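Local atomic coordinates of adenine Deaminase (Enterococcus faecalis, PDB entry 2ICS), a protein that is a binuclear zinc amidohydrolase that binds adenine and, in vitro, deacetylates acetyl-(R)-mandelate with very low efficiency. Residues Tyr51-Trp56 with Lys306-Pro311; Gly55-His60 with Val83-Asp88. All coordinates share one frame; numbering follows the deposited sequence.

Interaction 1 (Tyr51-Trp56 with Lys306-Pro311)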
ATOM      1  N   TYR A  51      -1.488  20.500   7.349  1.00 33.69           N
ATOM      2  CA  TYR A  51      -1.405  20.003   5.982  1.00 32.10           C
ATOM      3  C   TYR A  51      -2.626  19.171   5.619  1.00 31.07           C
ATOM      4  O   TYR A  51      -3.312  18.629   6.495  1.00 31.15           O
ATOM      5  CB  TYR A  51      -0.147  19.151   5.804  1.00 32.47           C
ATOM      6  CG  TYR A  51       1.145  19.903   6.007  1.00 33.41           C
ATOM      7  CD1 TYR A  51       1.634  20.767   5.028  1.00 33.90           C
ATOM      8  CD2 TYR A  51       1.884  19.754   7.180  1.00 35.20           C
ATOM      9  CE1 TYR A  51       2.829  21.462   5.210  1.00 35.13           C
ATOM     10  CE2 TYR A  51       3.082  20.448   7.376  1.00 36.01           C
ATOM     11  CZ  TYR A  51       3.545  21.300   6.386  1.00 35.57           C
ATOM     12  OH  TYR A  51       4.715  21.998   6.579  1.00 37.82           O
ATOM     13  N   VAL A  52      -2.885  19.078   4.319  1.00 29.39           N
ATOM     14  CA  VAL A  52      -4.004  18.311   3.789  1.00 27.57           C
ATOM     15  C   VAL A  52      -3.555  17.641   2.495  1.00 27.46           C
ATOM     16  O   VAL A  52      -2.830  18.240   1.694  1.00 28.94           O
ATOM     17  CB  VAL A  52      -5.216  19.209   3.444  1.00 28.38           C
ATOM     18  CG1 VAL A  52      -6.425  18.344   3.128  1.00 25.13           C
ATOM     19  CG2 VAL A  52      -5.518  20.160   4.588  1.00 30.53           C
ATOM     20  N   SER A  53      -3.980  16.403   2.291  1.00 24.42           N
ATOM     21  CA  SER A  53      -3.635  15.683   1.078  1.00 24.91           C
ATOM     22  C   SER A  53      -4.783  14.757   0.743  1.00 24.16           C
ATOM     23  O   SER A  53      -5.791  14.728   1.444  1.00 23.74           O
ATOM     24  CB  SER A  53      -2.368  14.850   1.278  1.00 25.39           C
ATOM     25  OG  SER A  53      -2.625  13.713   2.089  1.00 24.00           O
ATOM     26  N   ALA A  54      -4.631  14.008  -0.341  1.00 24.83           N
ATOM     27  CA  ALA A  54      -5.648  13.048  -0.726  1.00 23.41           C
ATOM     28  C   ALA A  54      -5.590  12.008   0.386  1.00 22.27           C
ATOM     29  O   ALA A  54      -4.557  11.865   1.035  1.00 21.55           O
ATOM     30  CB  ALA A  54      -5.291  12.420  -2.056  1.00 22.09           C
ATOM     31  N   GLY A  55      -6.690  11.300   0.626  1.00 21.55           N
ATOM     32  CA  GLY A  55      -6.675  10.290   1.672  1.00 20.80           C
ATOM     33  C   GLY A  55      -5.543   9.307   1.436  1.00 19.93           C
ATOM     34  O   GLY A  55      -5.393   8.789   0.329  1.00 20.57           O
ATOM     35  N   TRP A  56      -4.740   9.048   2.461  1.00 19.53           N
ATOM     36  CA  TRP A  56      -3.619   8.125   2.318  1.00 19.83           C
ATOM     37  C   TRP A  56      -4.121   6.725   1.997  1.00 19.01           C
ATOM     38  O   TRP A  56      -5.171   6.312   2.481  1.00 18.93           O
ATOM     39  CB  TRP A  56      -2.775   8.098   3.593  1.00 19.41           C
ATOM     40  CG  TRP A  56      -2.161   9.420   3.965  1.00 22.02           C
ATOM     41  CD1 TRP A  56      -2.056  10.536   3.177  1.00 20.83           C
ATOM     42  CD2 TRP A  56      -1.533   9.751   5.216  1.00 20.90           C
ATOM     43  NE1 TRP A  56      -1.400  11.541   3.862  1.00 21.65           N
ATOM     44  CE2 TRP A  56      -1.070  11.086   5.114  1.00 21.84           C
ATOM     45  CE3 TRP A  56      -1.321   9.049   6.414  1.00 21.81           C
ATOM     46  CZ2 TRP A  56      -0.406  11.735   6.165  1.00 21.68           C
ATOM     47  CZ3 TRP A  56      -0.658   9.695   7.464  1.00 21.54           C
ATOM     48  CH2 TRP A  56      -0.210  11.027   7.327  1.00 22.43           C
ATOM     49  N   LYS A 306       3.564   9.058  -2.853  1.00 23.79           N
ATOM     50  CA  LYS A 306       3.753   7.614  -2.816  1.00 23.04           C
ATOM     51  C   LYS A 306       2.769   6.836  -1.932  1.00 22.26           C
ATOM     52  O   LYS A 306       2.787   5.606  -1.918  1.00 18.53           O
ATOM     53  CB  LYS A 306       5.204   7.301  -2.430  1.00 24.84           C
ATOM     54  CG  LYS A 306       6.187   7.759  -3.502  1.00 22.85           C
ATOM     55  CD  LYS A 306       7.632   7.631  -3.072  1.00 22.76           C
ATOM     56  CE  LYS A 306       8.555   8.338  -4.072  1.00 21.96           C
ATOM     57  NZ  LYS A 306       8.399   7.823  -5.472  1.00 20.79           N
ATOM     58  N   VAL A 307       1.919   7.550  -1.194  1.00 21.18           N
ATOM     59  CA  VAL A 307       0.905   6.898  -0.362  1.00 20.35           C
ATOM     60  C   VAL A 307      -0.478   7.383  -0.797  1.00 21.63           C
ATOM     61  O   VAL A 307      -1.458   7.201  -0.081  1.00 17.80           O
ATOM     62  CB  VAL A 307       1.086   7.186   1.158  1.00 20.92           C
ATOM     63  CG1 VAL A 307       2.396   6.589   1.654  1.00 19.39           C
ATOM     64  CG2 VAL A 307       1.035   8.687   1.430  1.00 22.06           C
ATOM     65  N   THR A 308      -0.545   8.008  -1.975  1.00 20.87           N
ATOM     66  CA  THR A 308      -1.818   8.502  -2.504  1.00 22.76           C
ATOM     67  C   THR A 308      -1.972   8.258  -4.001  1.00 22.67           C
ATOM     68  O   THR A 308      -2.597   7.284  -4.420  1.00 23.00           O
ATOM     69  CB  THR A 308      -2.014  10.016  -2.244  1.00 23.44           C
ATOM     70  OG1 THR A 308      -0.887  10.748  -2.745  1.00 25.10           O
ATOM     71  CG2 THR A 308      -2.182  10.283  -0.763  1.00 23.40           C
ATOM     72  N   LYS A 309      -1.391   9.137  -4.808  1.00 24.87           N
ATOM     73  CA  LYS A 309      -1.494   9.021  -6.262  1.00 25.34           C
ATOM     74  C   LYS A 309      -0.900   7.728  -6.824  1.00 24.59           C
ATOM     75  O   LYS A 309      -1.503   7.086  -7.680  1.00 25.05           O
ATOM     76  CB  LYS A 309      -0.821  10.227  -6.931  1.00 26.83           C
ATOM     77  CG  LYS A 309      -0.991  10.264  -8.442  1.00 28.80           C
ATOM     78  CD  LYS A 309      -0.242  11.439  -9.055  1.00 35.37           C
ATOM     79  CE  LYS A 309      -0.494  11.527 -10.551  1.00 37.28           C
ATOM     80  NZ  LYS A 309       0.261  12.647 -11.174  1.00 40.55           N
ATOM     81  N   ALA A 310       0.278   7.345  -6.346  1.00 24.21           N
ATOM     82  CA  ALA A 310       0.919   6.129  -6.837  1.00 24.90           C
ATOM     83  C   ALA A 310       0.075   4.874  -6.565  1.00 25.84           C
ATOM     84  O   ALA A 310      -0.308   4.172  -7.496  1.00 27.68           O
ATOM     85  CB  ALA A 310       2.306   5.985  -6.221  1.00 22.16           C
ATOM     86  N   PRO A 311      -0.221   4.571  -5.290  1.00 25.00           N
ATOM     87  CA  PRO A 311      -1.031   3.375  -5.033  1.00 24.57           C
ATOM     88  C   PRO A 311      -2.362   3.420  -5.785  1.00 26.93           C
ATOM     89  O   PRO A 311      -2.827   2.402  -6.292  1.00 27.85           O
ATOM     90  CB  PRO A 311      -1.204   3.385  -3.512  1.00 23.50           C
ATOM     91  CG  PRO A 311      -1.012   4.831  -3.131  1.00 22.87           C
ATOM     92  CD  PRO A 311       0.110   5.267  -4.035  1.00 25.06           C
TER
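Trp-56 packs against Val-307 and Thr-308 where the chain enters the TIM barrel of this amidohydrolase: strand 51-61 comes in past the turn that leads from helix 300-305 into helix 309-314. Start at the tryptophan backbone, where Trp-56 CA makes a CA-H...O contact of 3.4 Å with Val-307 O. Trp-56 CB lies 4.0 Å from Val-307 O as well. One atom further, CG meets Val-307 CG2, which sits over one face of the five-membered ring in a CH-pi contact, 4.3 Å from its centroid and 23° off the normal. CD1 has two methyl neighbours, Val-307 CG2 above the face and Thr-308 CG2 at the ring edge. At NE1 the indole gives a weak, bent bond back to Ser-53 OG. Phe-334, and Leu-286 and Met-290 of helix 286-296, also touch the tryptophan.

With Thr-308 CG2 anti to its own carbonyl carbon and OG1 at chi1 54°, the methyl faces the strand, while the hydroxyl is bonded to Ile-304 O. Thr-308 CG2 lies 3.4 Å from Ala-54 O, the same carbonyl oxygen to which Ser-53 OG donates a hydrogen bond of 2.9 Å.

Interaction 2 (Gly55-His60 with Val83-Asp88). With ZN (zinc ion), chain B.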
ATOM      1  N   GLY A  55      -6.690  11.300   0.626  1.00 21.55           N
ATOM      2  CA  GLY A  55      -6.675  10.290   1.672  1.00 20.80           C
ATOM      3  C   GLY A  55      -5.543   9.307   1.436  1.00 19.93           C
ATOM      4  O   GLY A  55      -5.393   8.789   0.329  1.00 20.57           O
ATOM      5  N   TRP A  56      -4.740   9.048   2.461  1.00 19.53           N
ATOM      6  CA  TRP A  56      -3.619   8.125   2.318  1.00 19.83           C
ATOM      7  C   TRP A  56      -4.121   6.725   1.997  1.00 19.01           C
ATOM      8  O   TRP A  56      -5.171   6.312   2.481  1.00 18.93           O
ATOM      9  CB  TRP A  56      -2.775   8.098   3.593  1.00 19.41           C
ATOM     10  CG  TRP A  56      -2.161   9.420   3.965  1.00 22.02           C
ATOM     11  CD1 TRP A  56      -2.056  10.536   3.177  1.00 20.83           C
ATOM     12  CD2 TRP A  56      -1.533   9.751   5.216  1.00 20.90           C
ATOM     13  NE1 TRP A  56      -1.400  11.541   3.862  1.00 21.65           N
ATOM     14  CE2 TRP A  56      -1.070  11.086   5.114  1.00 21.84           C
ATOM     15  CE3 TRP A  56      -1.321   9.049   6.414  1.00 21.81           C
ATOM     16  CZ2 TRP A  56      -0.406  11.735   6.165  1.00 21.68           C
ATOM     17  CZ3 TRP A  56      -0.658   9.695   7.464  1.00 21.54           C
ATOM     18  CH2 TRP A  56      -0.210  11.027   7.327  1.00 22.43           C
ATOM     19  N   ILE A  57      -3.356   6.002   1.182  1.00 19.19           N
ATOM     20  CA  ILE A  57      -3.710   4.653   0.752  1.00 17.80           C
ATOM     21  C   ILE A  57      -2.564   3.675   1.001  1.00 20.10           C
ATOM     22  O   ILE A  57      -1.441   3.893   0.539  1.00 18.98           O
ATOM     23  CB  ILE A  57      -4.035   4.622  -0.773  1.00 17.60           C
ATOM     24  CG1 ILE A  57      -5.173   5.592  -1.097  1.00 19.15           C
ATOM     25  CG2 ILE A  57      -4.416   3.215  -1.200  1.00 15.24           C
ATOM     26  CD1 ILE A  57      -5.394   5.808  -2.611  1.00 19.53           C
ATOM     27  N   ASP A  58      -2.856   2.592   1.720  1.00 19.93           N
ATOM     28  CA  ASP A  58      -1.862   1.561   2.025  1.00 21.39           C
ATOM     29  C   ASP A  58      -2.188   0.366   1.134  1.00 20.64           C
ATOM     30  O   ASP A  58      -3.089  -0.401   1.455  1.00 19.85           O
ATOM     31  CB  ASP A  58      -1.977   1.147   3.492  1.00 22.57           C
ATOM     32  CG  ASP A  58      -0.759   0.389   3.985  1.00 25.06           C
ATOM     33  OD1 ASP A  58      -0.031  -0.191   3.150  1.00 24.86           O
ATOM     34  OD2 ASP A  58      -0.538   0.365   5.216  1.00 25.51           O
ATOM     35  N   ASP A  59      -1.462   0.191   0.030  1.00 21.06           N
ATOM     36  CA  ASP A  59      -1.771  -0.910  -0.881  1.00 21.10           C
ATOM     37  C   ASP A  59      -1.213  -2.294  -0.550  1.00 20.80           C
ATOM     38  O   ASP A  59      -1.197  -3.178  -1.403  1.00 21.31           O
ATOM     39  CB  ASP A  59      -1.423  -0.536  -2.337  1.00 21.51           C
ATOM     40  CG  ASP A  59       0.069  -0.457  -2.593  1.00 25.65           C
ATOM     41  OD1 ASP A  59       0.856  -0.957  -1.759  1.00 22.52           O
ATOM     42  OD2 ASP A  59       0.447   0.098  -3.646  1.00 25.13           O
ATOM     43  N   HIS A  60      -0.729  -2.488   0.669  1.00 17.58           N
ATOM     44  CA  HIS A  60      -0.275  -3.813   1.059  1.00 17.77           C
ATOM     45  C   HIS A  60      -0.621  -3.970   2.528  1.00 19.41           C
ATOM     46  O   HIS A  60       0.110  -3.530   3.416  1.00 17.70           O
ATOM     47  CB  HIS A  60       1.222  -4.034   0.823  1.00 16.10           C
ATOM     48  CG  HIS A  60       1.646  -5.452   1.052  1.00 14.38           C
ATOM     49  ND1 HIS A  60       2.701  -6.059   0.407  1.00 16.16           N
ATOM     50  CD2 HIS A  60       1.145  -6.391   1.898  1.00 13.88           C
ATOM     51  CE1 HIS A  60       2.806  -7.320   0.872  1.00 16.07           C
ATOM     52  NE2 HIS A  60       1.884  -7.569   1.779  1.00 14.39           N
ATOM     53  N   VAL A  83      -5.402   6.607   7.326  1.00 22.43           N
ATOM     54  CA  VAL A  83      -5.440   5.906   6.050  1.00 22.35           C
ATOM     55  C   VAL A  83      -6.900   5.683   5.650  1.00 22.74           C
ATOM     56  O   VAL A  83      -7.638   4.959   6.320  1.00 23.07           O
ATOM     57  CB  VAL A  83      -4.679   4.555   6.140  1.00 23.43           C
ATOM     58  CG1 VAL A  83      -4.649   3.874   4.773  1.00 23.51           C
ATOM     59  CG2 VAL A  83      -3.244   4.798   6.634  1.00 20.77           C
ATOM     60  N   THR A  84      -7.316   6.327   4.563  1.00 21.91           N
ATOM     61  CA  THR A  84      -8.691   6.233   4.093  1.00 21.87           C
ATOM     62  C   THR A  84      -9.016   4.964   3.305  1.00 21.24           C
ATOM     63  O   THR A  84     -10.158   4.514   3.298  1.00 21.96           O
ATOM     64  CB  THR A  84      -9.061   7.471   3.240  1.00 23.41           C
ATOM     65  OG1 THR A  84      -8.171   7.573   2.119  1.00 23.81           O
ATOM     66  CG2 THR A  84      -8.957   8.736   4.076  1.00 24.57           C
ATOM     67  N   THR A  85      -8.015   4.388   2.649  1.00 21.93           N
ATOM     68  CA  THR A  85      -8.211   3.173   1.860  1.00 21.83           C
ATOM     69  C   THR A  85      -7.081   2.168   2.086  1.00 22.76           C
ATOM     70  O   THR A  85      -5.914   2.552   2.213  1.00 22.24           O
ATOM     71  CB  THR A  85      -8.287   3.501   0.334  1.00 22.14           C
ATOM     72  OG1 THR A  85      -9.448   4.298   0.067  1.00 22.23           O
ATOM     73  CG2 THR A  85      -8.372   2.229  -0.489  1.00 21.88           C
ATOM     74  N   VAL A  86      -7.433   0.887   2.156  1.00 20.86           N
ATOM     75  CA  VAL A  86      -6.436  -0.163   2.326  1.00 21.86           C
ATOM     76  C   VAL A  86      -6.741  -1.292   1.359  1.00 23.51           C
ATOM     77  O   VAL A  86      -7.898  -1.529   0.998  1.00 24.49           O
ATOM     78  CB  VAL A  86      -6.408  -0.757   3.767  1.00 21.91           C
ATOM     79  CG1 VAL A  86      -5.941   0.295   4.764  1.00 20.30           C
ATOM     80  CG2 VAL A  86      -7.784  -1.293   4.145  1.00 23.28           C
ATOM     81  N   ILE A  87      -5.692  -1.975   0.923  1.00 22.20           N
ATOM     82  CA  ILE A  87      -5.848  -3.090   0.018  1.00 21.98           C
ATOM     83  C   ILE A  87      -5.218  -4.307   0.663  1.00 22.78           C
ATOM     84  O   ILE A  87      -4.007  -4.342   0.901  1.00 24.28           O
ATOM     85  CB  ILE A  87      -5.154  -2.829  -1.333  1.00 23.99           C
ATOM     86  CG1 ILE A  87      -5.620  -1.485  -1.909  1.00 24.93           C
ATOM     87  CG2 ILE A  87      -5.469  -3.967  -2.297  1.00 23.35           C
ATOM     88  CD1 ILE A  87      -5.004  -1.138  -3.258  1.00 24.50           C
ATOM     89  N   ASP A  88      -6.047  -5.298   0.974  1.00 22.38           N
ATOM     90  CA  ASP A  88      -5.559  -6.528   1.575  1.00 21.42           C
ATOM     91  C   ASP A  88      -4.785  -7.304   0.509  1.00 21.15           C
ATOM     92  O   ASP A  88      -5.323  -7.606  -0.554  1.00 20.45           O
ATOM     93  CB  ASP A  88      -6.728  -7.351   2.099  1.00 20.78           C
ATOM     94  CG  ASP A  88      -6.294  -8.704   2.603  1.00 23.12           C
ATOM     95  OD1 ASP A  88      -6.087  -9.608   1.767  1.00 22.61           O
ATOM     96  OD2 ASP A  88      -6.139  -8.856   3.836  1.00 23.87           O
TER
HETATM   97 ZN    ZN B 400       1.819  -9.317   3.161  1.00 24.94          ZN
HETATM   98  O   HOH W   1       3.815  -9.579   3.224  1.00 23.22           O
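Residues 56-58 run parallel to 83-88, inclined by 30° with their axes 4.9 Å apart, and two sound backbone bonds join them: Asp-58 N to Thr-85 O and Ile-87 N to Asp-58 O, each 3.1 Å. These are neighbouring strands of the TIM barrel, linked through helix 74-77 in a beta-alpha-beta crossover. At the start of the pair the hold is poorer, for the bonds that Trp-56 O receives from Thr-84 N and Thr-85 N are both weak. Thr-84 OG1 comes within 3.1 Å of Gly-55 CA, an approach that the missing side chain permits.

Ile-57 and Thr-85 lie side by side on one face of the sheet, Ile-57 CG1 4.0 Å from Thr-85 CB. On the face of Asp-58 and Val-86, Val-83 CG1 reaches Asp-58 CB at 4.0 Å, while the carboxylate carries on to Thr-271 through OD2. Beyond them Ile-87 CD1 rests on Asp-59 CB, 3.7 Å away.

The chain turns a corner at Asp-59 and His-60, the latter the first histidine of the His-X-His pair characteristic of amidohydrolases. CG lies anti to the backbone N (chi1 -172°), which carries the imidazole away from strand 83-88 to the metal. Its ND1 is bonded to Thr-210 OG1, a second-shell tie that helps to fix the ring's rotation. His-62, Asp-272 and carboxylated Lys-154 are further ligands of the zinc, which His-60 NE2 binds at 2.2 Å.

Overall arrangement
Both contacts are buried and share Gly-55 and Trp-56, so strand 51-61 serves interaction 1 near its start and interaction 2 further along. Interaction 1 joins this strand to a segment some 250 residues later and has no hydrogen bond between its segments, resting instead on methyl groups set against an indole and backbone carbonyls. Interaction 2 pairs neighbouring strands through their backbones, buries more than twice the area (458 against 181 Å²) and reaches a zinc ligand. The two meet directly: Val-307 O lies 2.6 Å from Ile-57 N, a probable hydrogen bond, and Pro-311 CB packs on Asp-59 OD2. Residues 306-311 thus abut the strand that leads to His-60.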